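Long-range contacts in pectinesterase (Sitophilus oryzae, PDB 4PMH), which probably helps digest plant cell walls by hydrolysing the methyl esters of pectin, releasing methanol and leaving free galacturonate units: residues I188-A193 with S214-T219; P88-G93 with Q160-S165. All blocks are in the same frame, centred on the assembly; numbering follows the deposited sequence.

Interactions 1 and 2 both pair neighbouring parallel strands in one long sheet of a right-handed parallel beta-helix, and a single further pairing, 160-162 with 188-191, separates them. Interaction 2 joins strands 89-93 and 160-162; interaction 1 joins 188-191 and 213-217; their centres lie 9 Å apart. The intervening pairing carries probable hydrogen bonds from Ile-161 N to Gln-189 O (2.8 Å) and from His-191 N to Ile-161 O (2.8 Å). At the turns, Asn-192 packs against Asn-163. Both contacts are plain strand pairing and lie away from the active-site residues inferred from relatives, Gln-199, Asp-200 and Asp-226.

Interaction 1 (I188-A193 with S214-T219); sequences IQIHNA and SYYTNT
Ile-190 lays its CD1 methyl over one face of the Tyr-216 ring, 3.6 Å from the ring centroid and 19° off the normal, a CH-pi contact displaced toward the CZ-CE2 side. Ile-190 CG1 reaches Tyr-216 CE2 at 3.5 Å, and the two side chains run alongside each other. With CG1 anti to the carbonyl carbon (chi1 -58°) and CD1 folded back by chi2 of 76°, the isoleucine follows the ring instead of pointing past it. On the other face of the sheet, His-191 and Thr-217 meet through ND1 and OG1 at 2.7 Å, a hydrogen bond in which either could donate; the hydroxyl comes in at the imidazole edge, near its plane. Asn-218 OD1 lies by the same edge, close to CE1, its amide nearly perpendicular to the ring. Behind these side chains run the backbones of two successive coils of a right-handed parallel beta-helix, in register, with the axes of strand segments 188-191 and 214-217 4.7 Å apart at closest approach. Tyr-215 N bonds to Ile-188 O, Ile-190 N to Tyr-215 O, and Thr-217 N to Ile-190 O. Where the strands give way to the turn, Asn-192 and Asn-218 both have positive phi, and side-chain bonding supplements the backbone pattern. Thr-217 O accepts from Asn-192 N and from Thr-219 OG1, the latter at 2.8 Å and above the carbonyl plane; Thr-219 OG1 also accepts from Ala-193 N at 3.2 Å. One water bridges Ala-193 O and Asn-218 O. Farther out, Phe-236 on the following strand stacks with the Tyr-216 ring, while Leu-181 and Leu-202 pack against it from a second sheet of the helix. Tyr-215 OH bonds to Glu-237, and Gln-189 NE2 is held by Pro-33 O.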
ATOM      1  N   ILE A 188      -1.903  -1.136 -11.761  1.00 14.50           N
ATOM      2  CA  ILE A 188      -1.161  -2.166 -11.052  1.00 14.29           C
ATOM      3  C   ILE A 188      -2.117  -3.165 -10.401  1.00 13.99           C
ATOM      4  O   ILE A 188      -3.119  -2.788  -9.780  1.00 14.13           O
ATOM      5  CB  ILE A 188      -0.274  -1.578  -9.936  1.00 14.46           C
ATOM      6  CG1 ILE A 188       0.532  -0.391 -10.442  1.00 14.88           C
ATOM      7  CG2 ILE A 188       0.673  -2.646  -9.404  1.00 14.32           C
ATOM      8  CD1 ILE A 188       1.238  -0.619 -11.753  1.00 14.92           C
ATOM      9  N   GLN A 189      -1.796  -4.440 -10.518  1.00 13.44           N
ATOM     10  CA  GLN A 189      -2.619  -5.486  -9.964  1.00 13.89           C
ATOM     11  C   GLN A 189      -1.743  -6.327  -9.050  1.00 13.51           C
ATOM     12  O   GLN A 189      -0.668  -6.772  -9.459  1.00 13.34           O
ATOM     13  CB  GLN A 189      -3.187  -6.358 -11.084  1.00 14.56           C
ATOM     14  CG  GLN A 189      -4.036  -5.627 -12.100  1.00 14.64           C
ATOM     15  CD  GLN A 189      -4.393  -6.525 -13.275  1.00 15.43           C
ATOM     16  OE1 GLN A 189      -3.764  -6.467 -14.321  1.00 15.81           O
ATOM     17  NE2 GLN A 189      -5.379  -7.385 -13.090  1.00 15.95           N
ATOM     18  N   ILE A 190      -2.189  -6.522  -7.815  1.00 13.26           N
ATOM     19  CA  ILE A 190      -1.472  -7.344  -6.834  1.00 13.04           C
ATOM     20  C   ILE A 190      -2.415  -8.465  -6.414  1.00 13.24           C
ATOM     21  O   ILE A 190      -3.497  -8.200  -5.885  1.00 13.51           O
ATOM     22  CB  ILE A 190      -1.106  -6.531  -5.580  1.00 13.14           C
ATOM     23  CG1 ILE A 190      -0.258  -5.322  -5.925  1.00 14.31           C
ATOM     24  CG2 ILE A 190      -0.379  -7.406  -4.574  1.00 12.90           C
ATOM     25  CD1 ILE A 190      -1.022  -4.182  -6.542  1.00 14.81           C
ATOM     26  N   HIS A 191      -2.044  -9.715  -6.669  1.00 13.86           N
ATOM     27  CA  HIS A 191      -2.978 -10.817  -6.487  1.00 14.57           C
ATOM     28  C   HIS A 191      -2.324 -11.975  -5.757  1.00 14.83           C
ATOM     29  O   HIS A 191      -1.266 -12.445  -6.167  1.00 13.02           O
ATOM     30  CB  HIS A 191      -3.518 -11.259  -7.835  1.00 15.81           C
ATOM     31  CG  HIS A 191      -4.451 -12.428  -7.772  1.00 17.51           C
ATOM     32  ND1 HIS A 191      -5.632 -12.404  -7.062  1.00 18.89           N
ATOM     33  CD2 HIS A 191      -4.408 -13.636  -8.385  1.00 18.44           C
ATOM     34  CE1 HIS A 191      -6.257 -13.561  -7.209  1.00 19.39           C
ATOM     35  NE2 HIS A 191      -5.539 -14.325  -8.011  1.00 19.26           N
ATOM     36  N   ASN A 192      -2.949 -12.431  -4.674  1.00 14.27           N
ATOM     37  CA  ASN A 192      -2.452 -13.587  -3.942  1.00 15.25           C
ATOM     38  C   ASN A 192      -1.031 -13.353  -3.415  1.00 14.60           C
ATOM     39  O   ASN A 192      -0.149 -14.168  -3.589  1.00 14.36           O
ATOM     40  CB  ASN A 192      -2.519 -14.852  -4.811  1.00 16.89           C
ATOM     41  CG  ASN A 192      -2.298 -16.130  -4.006  1.00 20.08           C
ATOM     42  OD1 ASN A 192      -2.735 -16.251  -2.850  1.00 22.31           O
ATOM     43  ND2 ASN A 192      -1.604 -17.091  -4.611  1.00 21.30           N
ATOM     44  N   ALA A 193      -0.831 -12.227  -2.754  1.00 14.35           N
ATOM     45  CA  ALA A 193       0.481 -11.846  -2.282  1.00 13.66           C
ATOM     46  C   ALA A 193       0.449 -11.599  -0.799  1.00 13.88           C
ATOM     47  O   ALA A 193      -0.629 -11.540  -0.178  1.00 13.24           O
ATOM     48  CB  ALA A 193       0.953 -10.591  -3.022  1.00 14.03           C
ATOM     49  N   SER A 214      -4.815   0.987  -8.548  1.00 13.97           N
ATOM     50  CA  SER A 214      -4.246  -0.321  -8.200  1.00 13.73           C
ATOM     51  C   SER A 214      -5.328  -1.200  -7.616  1.00 13.89           C
ATOM     52  O   SER A 214      -6.275  -0.707  -7.013  1.00 12.87           O
ATOM     53  CB  SER A 214      -3.034  -0.203  -7.252  1.00 13.80           C
ATOM     54  OG  SER A 214      -3.285   0.633  -6.140  1.00 13.59           O
ATOM     55  N   TYR A 215      -5.191  -2.505  -7.849  1.00 14.14           N
ATOM     56  CA  TYR A 215      -6.200  -3.473  -7.483  1.00 15.32           C
ATOM     57  C   TYR A 215      -5.520  -4.636  -6.787  1.00 14.74           C
ATOM     58  O   TYR A 215      -4.752  -5.397  -7.420  1.00 14.75           O
ATOM     59  CB  TYR A 215      -6.920  -3.988  -8.726  1.00 17.36           C
ATOM     60  CG  TYR A 215      -8.301  -4.577  -8.497  1.00 20.27           C
ATOM     61  CD1 TYR A 215      -8.695  -5.097  -7.277  1.00 21.93           C
ATOM     62  CD2 TYR A 215      -9.212  -4.625  -9.540  1.00 24.05           C
ATOM     63  CE1 TYR A 215      -9.968  -5.625  -7.090  1.00 22.65           C
ATOM     64  CE2 TYR A 215     -10.478  -5.163  -9.364  1.00 27.06           C
ATOM     65  CZ  TYR A 215     -10.843  -5.663  -8.126  1.00 25.69           C
ATOM     66  OH  TYR A 215     -12.106  -6.196  -7.943  1.00 29.43           O
ATOM     67  N   TYR A 216      -5.813  -4.748  -5.502  1.00 13.62           N
ATOM     68  CA  TYR A 216      -5.332  -5.800  -4.626  1.00 13.27           C
ATOM     69  C   TYR A 216      -6.427  -6.835  -4.408  1.00 13.08           C
ATOM     70  O   TYR A 216      -7.485  -6.510  -3.952  1.00 12.58           O
ATOM     71  CB  TYR A 216      -4.958  -5.206  -3.275  1.00 13.35           C
ATOM     72  CG  TYR A 216      -3.813  -4.244  -3.367  1.00 13.95           C
ATOM     73  CD1 TYR A 216      -3.989  -2.949  -3.868  1.00 14.48           C
ATOM     74  CD2 TYR A 216      -2.540  -4.633  -2.985  1.00 14.42           C
ATOM     75  CE1 TYR A 216      -2.908  -2.069  -3.974  1.00 15.09           C
ATOM     76  CE2 TYR A 216      -1.474  -3.778  -3.082  1.00 14.82           C
ATOM     77  CZ  TYR A 216      -1.657  -2.500  -3.582  1.00 15.09           C
ATOM     78  OH  TYR A 216      -0.562  -1.682  -3.666  1.00 16.51           O
ATOM     79  N   THR A 217      -6.141  -8.087  -4.725  1.00 13.64           N
ATOM     80  CA  THR A 217      -7.064  -9.185  -4.515  1.00 14.07           C
ATOM     81  C   THR A 217      -6.364 -10.305  -3.780  1.00 14.16           C
ATOM     82  O   THR A 217      -5.195 -10.591  -4.051  1.00 13.63           O
ATOM     83  CB  THR A 217      -7.592  -9.738  -5.855  1.00 14.41           C
ATOM     84  OG1 THR A 217      -6.513  -9.858  -6.779  1.00 15.17           O
ATOM     85  CG2 THR A 217      -8.616  -8.804  -6.430  1.00 14.72           C
ATOM     86  N   ASN A 218      -7.081 -10.926  -2.843  1.00 14.07           N
ATOM     87  CA  ASN A 218      -6.599 -12.082  -2.119  1.00 14.86           C
ATOM     88  C   ASN A 218      -5.216 -11.893  -1.537  1.00 13.63           C
ATOM     89  O   ASN A 218      -4.394 -12.760  -1.610  1.00 13.19           O
ATOM     90  CB  ASN A 218      -6.659 -13.311  -3.017  1.00 17.12           C
ATOM     91  CG  ASN A 218      -8.050 -13.545  -3.562  1.00 20.30           C
ATOM     92  OD1 ASN A 218      -8.517 -12.830  -4.449  1.00 24.42           O
ATOM     93  ND2 ASN A 218      -8.736 -14.517  -3.007  1.00 23.91           N
ATOM     94  N   THR A 219      -4.999 -10.745  -0.918  1.00 13.29           N
ATOM     95  CA  THR A 219      -3.682 -10.348  -0.489  1.00 13.29           C
ATOM     96  C   THR A 219      -3.673 -10.026   1.015  1.00 13.72           C
ATOM     97  O   THR A 219      -4.634  -9.450   1.568  1.00 14.38           O
ATOM     98  CB  THR A 219      -3.195  -9.191  -1.391  1.00 13.02           C
ATOM     99  OG1 THR A 219      -2.892  -9.724  -2.690  1.00 12.52           O
ATOM    100  CG2 THR A 219      -1.952  -8.486  -0.823  1.00 12.83           C
TER
HETATM  101  O   HOH W   1      -2.176 -14.148   0.237  1.00 25.65           O

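Interaction 2 (P88-G93 with Q160-S165); sequences PLTIYG and QIVNLS
Thr-90 and Gln-160 meet on one face of two neighbouring parallel beta-helix strands, where the threonine hydroxyl OG1 donates to the glutamine OE1 at 2.7 Å. The donor stands above the amide's carbonyl plane, 43° out of it. Gln-160 reaches this point with its chain extended beyond CG (chi2 -180°), and its NE2 is bonded to Gln-189 OE1 of the next coil, so both ends of the amide are held; Thr-90 OG1 also bonds Arg-66 NH1. With an alanine in place of Thr-90, Gln-160 OE1 would probably lose this donor and Arg-66 NH1 its hydroxyl partner, and the amide would be less well fixed. The backbone here is close-set: Gln-160 N to Leu-89 O and Ile-91 N to Gln-160 O are both 2.8 Å and nearly straight. Tyr-92 CB packs on Val-162 CB at 3.7 Å, while the ring leads away and its OH is hydrogen-bonded to Lys-39 O. The opposite face is looser, as Ile-91 CG2 comes no nearer than 4.2 Å to Leu-164 CD2, the two side chains crossing at an angle. At the end of its strand, Gly-93 CA makes a CA-H...O contact with Asn-163 O at 3.1 Å. Asn-163, partly exposed, fastens this end: its ND2 donates to Gly-93 O at 2.9 Å from above the carbonyl plane, and the same nitrogen bonds Gly-95 O.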
ATOM      1  N   PRO A  88       4.267  -4.548 -20.650  1.00 14.37           N
ATOM      2  CA  PRO A  88       3.475  -5.058 -19.523  1.00 14.19           C
ATOM      3  C   PRO A  88       4.164  -6.267 -18.880  1.00 13.48           C
ATOM      4  O   PRO A  88       4.497  -7.231 -19.567  1.00 13.21           O
ATOM      5  CB  PRO A  88       2.119  -5.450 -20.163  1.00 14.04           C
ATOM      6  CG  PRO A  88       2.191  -4.959 -21.574  1.00 14.76           C
ATOM      7  CD  PRO A  88       3.652  -4.940 -21.926  1.00 14.70           C
ATOM      8  N   LEU A  89       4.345  -6.216 -17.564  1.00 12.90           N
ATOM      9  CA  LEU A  89       5.053  -7.253 -16.842  1.00 12.74           C
ATOM     10  C   LEU A  89       4.190  -7.927 -15.774  1.00 12.75           C
ATOM     11  O   LEU A  89       3.469  -7.261 -15.023  1.00 11.49           O
ATOM     12  CB  LEU A  89       6.276  -6.639 -16.172  1.00 13.74           C
ATOM     13  CG  LEU A  89       7.289  -5.869 -17.023  1.00 14.30           C
ATOM     14  CD1 LEU A  89       8.372  -5.283 -16.107  1.00 15.44           C
ATOM     15  CD2 LEU A  89       7.946  -6.748 -18.053  1.00 14.57           C
ATOM     16  N   THR A  90       4.267  -9.257 -15.724  1.00 12.78           N
ATOM     17  CA  THR A  90       3.703 -10.050 -14.645  1.00 12.92           C
ATOM     18  C   THR A  90       4.874 -10.736 -13.945  1.00 13.50           C
ATOM     19  O   THR A  90       5.650 -11.443 -14.584  1.00 13.68           O
ATOM     20  CB  THR A  90       2.729 -11.098 -15.210  1.00 12.94           C
ATOM     21  OG1 THR A  90       1.646 -10.414 -15.837  1.00 12.81           O
ATOM     22  CG2 THR A  90       2.197 -12.006 -14.127  1.00 13.21           C
ATOM     23  N   ILE A  91       5.025 -10.489 -12.653  1.00 13.08           N
ATOM     24  CA  ILE A  91       6.079 -11.096 -11.857  1.00 13.91           C
ATOM     25  C   ILE A  91       5.408 -11.983 -10.832  1.00 13.84           C
ATOM     26  O   ILE A  91       4.684 -11.486  -9.966  1.00 13.34           O
ATOM     27  CB  ILE A  91       6.948 -10.015 -11.156  1.00 15.09           C
ATOM     28  CG1 ILE A  91       7.618  -9.105 -12.195  1.00 16.02           C
ATOM     29  CG2 ILE A  91       8.030 -10.650 -10.270  1.00 15.39           C
ATOM     30  CD1 ILE A  91       6.881  -7.817 -12.441  1.00 17.67           C
ATOM     31  N   TYR A  92       5.642 -13.295 -10.922  1.00 13.57           N
ATOM     32  CA  TYR A  92       4.999 -14.233 -10.033  1.00 13.92           C
ATOM     33  C   TYR A  92       5.906 -15.264  -9.417  1.00 13.72           C
ATOM     34  O   TYR A  92       6.845 -15.715 -10.038  1.00 13.99           O
ATOM     35  CB  TYR A  92       3.840 -14.924 -10.734  1.00 13.82           C
ATOM     36  CG  TYR A  92       4.212 -15.923 -11.798  1.00 13.90           C
ATOM     37  CD1 TYR A  92       4.407 -15.532 -13.105  1.00 14.77           C
ATOM     38  CD2 TYR A  92       4.318 -17.249 -11.496  1.00 14.33           C
ATOM     39  CE1 TYR A  92       4.720 -16.464 -14.095  1.00 14.83           C
ATOM     40  CE2 TYR A  92       4.611 -18.189 -12.461  1.00 14.91           C
ATOM     41  CZ  TYR A  92       4.817 -17.782 -13.761  1.00 15.07           C
ATOM     42  OH  TYR A  92       5.139 -18.713 -14.721  1.00 16.57           O
ATOM     43  N   GLY A  93       5.579 -15.643  -8.192  1.00 14.06           N
ATOM     44  CA  GLY A  93       6.313 -16.669  -7.474  1.00 14.88           C
ATOM     45  C   GLY A  93       5.955 -18.046  -8.028  1.00 15.66           C
ATOM     46  O   GLY A  93       4.797 -18.314  -8.372  1.00 15.15           O
ATOM     47  N   GLN A 160       1.646  -6.661 -12.983  1.00 10.66           N
ATOM     48  CA  GLN A 160       0.953  -7.622 -12.155  1.00 11.27           C
ATOM     49  C   GLN A 160       1.980  -8.286 -11.206  1.00 11.77           C
ATOM     50  O   GLN A 160       3.056  -8.723 -11.646  1.00 11.84           O
ATOM     51  CB  GLN A 160       0.262  -8.687 -13.032  1.00 11.70           C
ATOM     52  CG  GLN A 160      -0.787  -8.127 -13.993  1.00 11.72           C
ATOM     53  CD  GLN A 160      -1.453  -9.206 -14.839  1.00 12.02           C
ATOM     54  OE1 GLN A 160      -0.918 -10.311 -14.998  1.00 12.68           O
ATOM     55  NE2 GLN A 160      -2.597  -8.881 -15.416  1.00 12.52           N
ATOM     56  N   ILE A 161       1.659  -8.326  -9.908  1.00 12.16           N
ATOM     57  CA  ILE A 161       2.503  -8.972  -8.906  1.00 12.53           C
ATOM     58  C   ILE A 161       1.657 -10.075  -8.296  1.00 12.74           C
ATOM     59  O   ILE A 161       0.573  -9.803  -7.788  1.00 12.54           O
ATOM     60  CB  ILE A 161       2.949  -7.983  -7.793  1.00 13.21           C
ATOM     61  CG1 ILE A 161       3.779  -6.840  -8.360  1.00 13.59           C
ATOM     62  CG2 ILE A 161       3.772  -8.721  -6.752  1.00 13.57           C
ATOM     63  CD1 ILE A 161       4.087  -5.747  -7.332  1.00 14.54           C
ATOM     64  N   VAL A 162       2.135 -11.314  -8.353  1.00 12.42           N
ATOM     65  CA  VAL A 162       1.278 -12.472  -8.085  1.00 12.25           C
ATOM     66  C   VAL A 162       2.023 -13.520  -7.282  1.00 12.11           C
ATOM     67  O   VAL A 162       3.192 -13.778  -7.551  1.00 11.70           O
ATOM     68  CB  VAL A 162       0.841 -13.118  -9.412  1.00 12.56           C
ATOM     69  CG1 VAL A 162      -0.141 -14.263  -9.179  1.00 12.94           C
ATOM     70  CG2 VAL A 162       0.269 -12.064 -10.337  1.00 13.05           C
ATOM     71  N   ASN A 163       1.341 -14.125  -6.309  1.00 12.23           N
ATOM     72  CA  ASN A 163       1.847 -15.320  -5.632  1.00 12.40           C
ATOM     73  C   ASN A 163       3.276 -15.167  -5.076  1.00 12.16           C
ATOM     74  O   ASN A 163       4.150 -15.973  -5.322  1.00 12.01           O
ATOM     75  CB  ASN A 163       1.767 -16.530  -6.582  1.00 13.54           C
ATOM     76  CG  ASN A 163       1.960 -17.858  -5.858  1.00 14.74           C
ATOM     77  OD1 ASN A 163       1.548 -18.010  -4.716  1.00 17.23           O
ATOM     78  ND2 ASN A 163       2.572 -18.819  -6.527  1.00 16.02           N
ATOM     79  N   LEU A 164       3.512 -14.146  -4.284  1.00 11.67           N
ATOM     80  CA  LEU A 164       4.821 -14.008  -3.697  1.00 12.08           C
ATOM     81  C   LEU A 164       4.731 -13.098  -2.485  1.00 11.77           C
ATOM     82  O   LEU A 164       3.697 -12.460  -2.240  1.00 11.78           O
ATOM     83  CB  LEU A 164       5.827 -13.485  -4.745  1.00 12.65           C
ATOM     84  CG  LEU A 164       5.498 -12.186  -5.483  1.00 13.33           C
ATOM     85  CD1 LEU A 164       5.726 -10.974  -4.583  1.00 13.74           C
ATOM     86  CD2 LEU A 164       6.322 -12.053  -6.755  1.00 14.06           C
ATOM     87  N   SER A 165       5.810 -13.072  -1.725  1.00 12.03           N
ATOM     88  CA  SER A 165       5.873 -12.318  -0.485  1.00 12.19           C
ATOM     89  C   SER A 165       6.949 -11.240  -0.597  1.00 11.96           C
ATOM     90  O   SER A 165       8.085 -11.515  -1.014  1.00 12.05           O
ATOM     91  CB  SER A 165       6.214 -13.261   0.673  1.00 12.43           C
ATOM     92  OG  SER A 165       5.225 -14.268   0.882  1.00 12.13           O
TER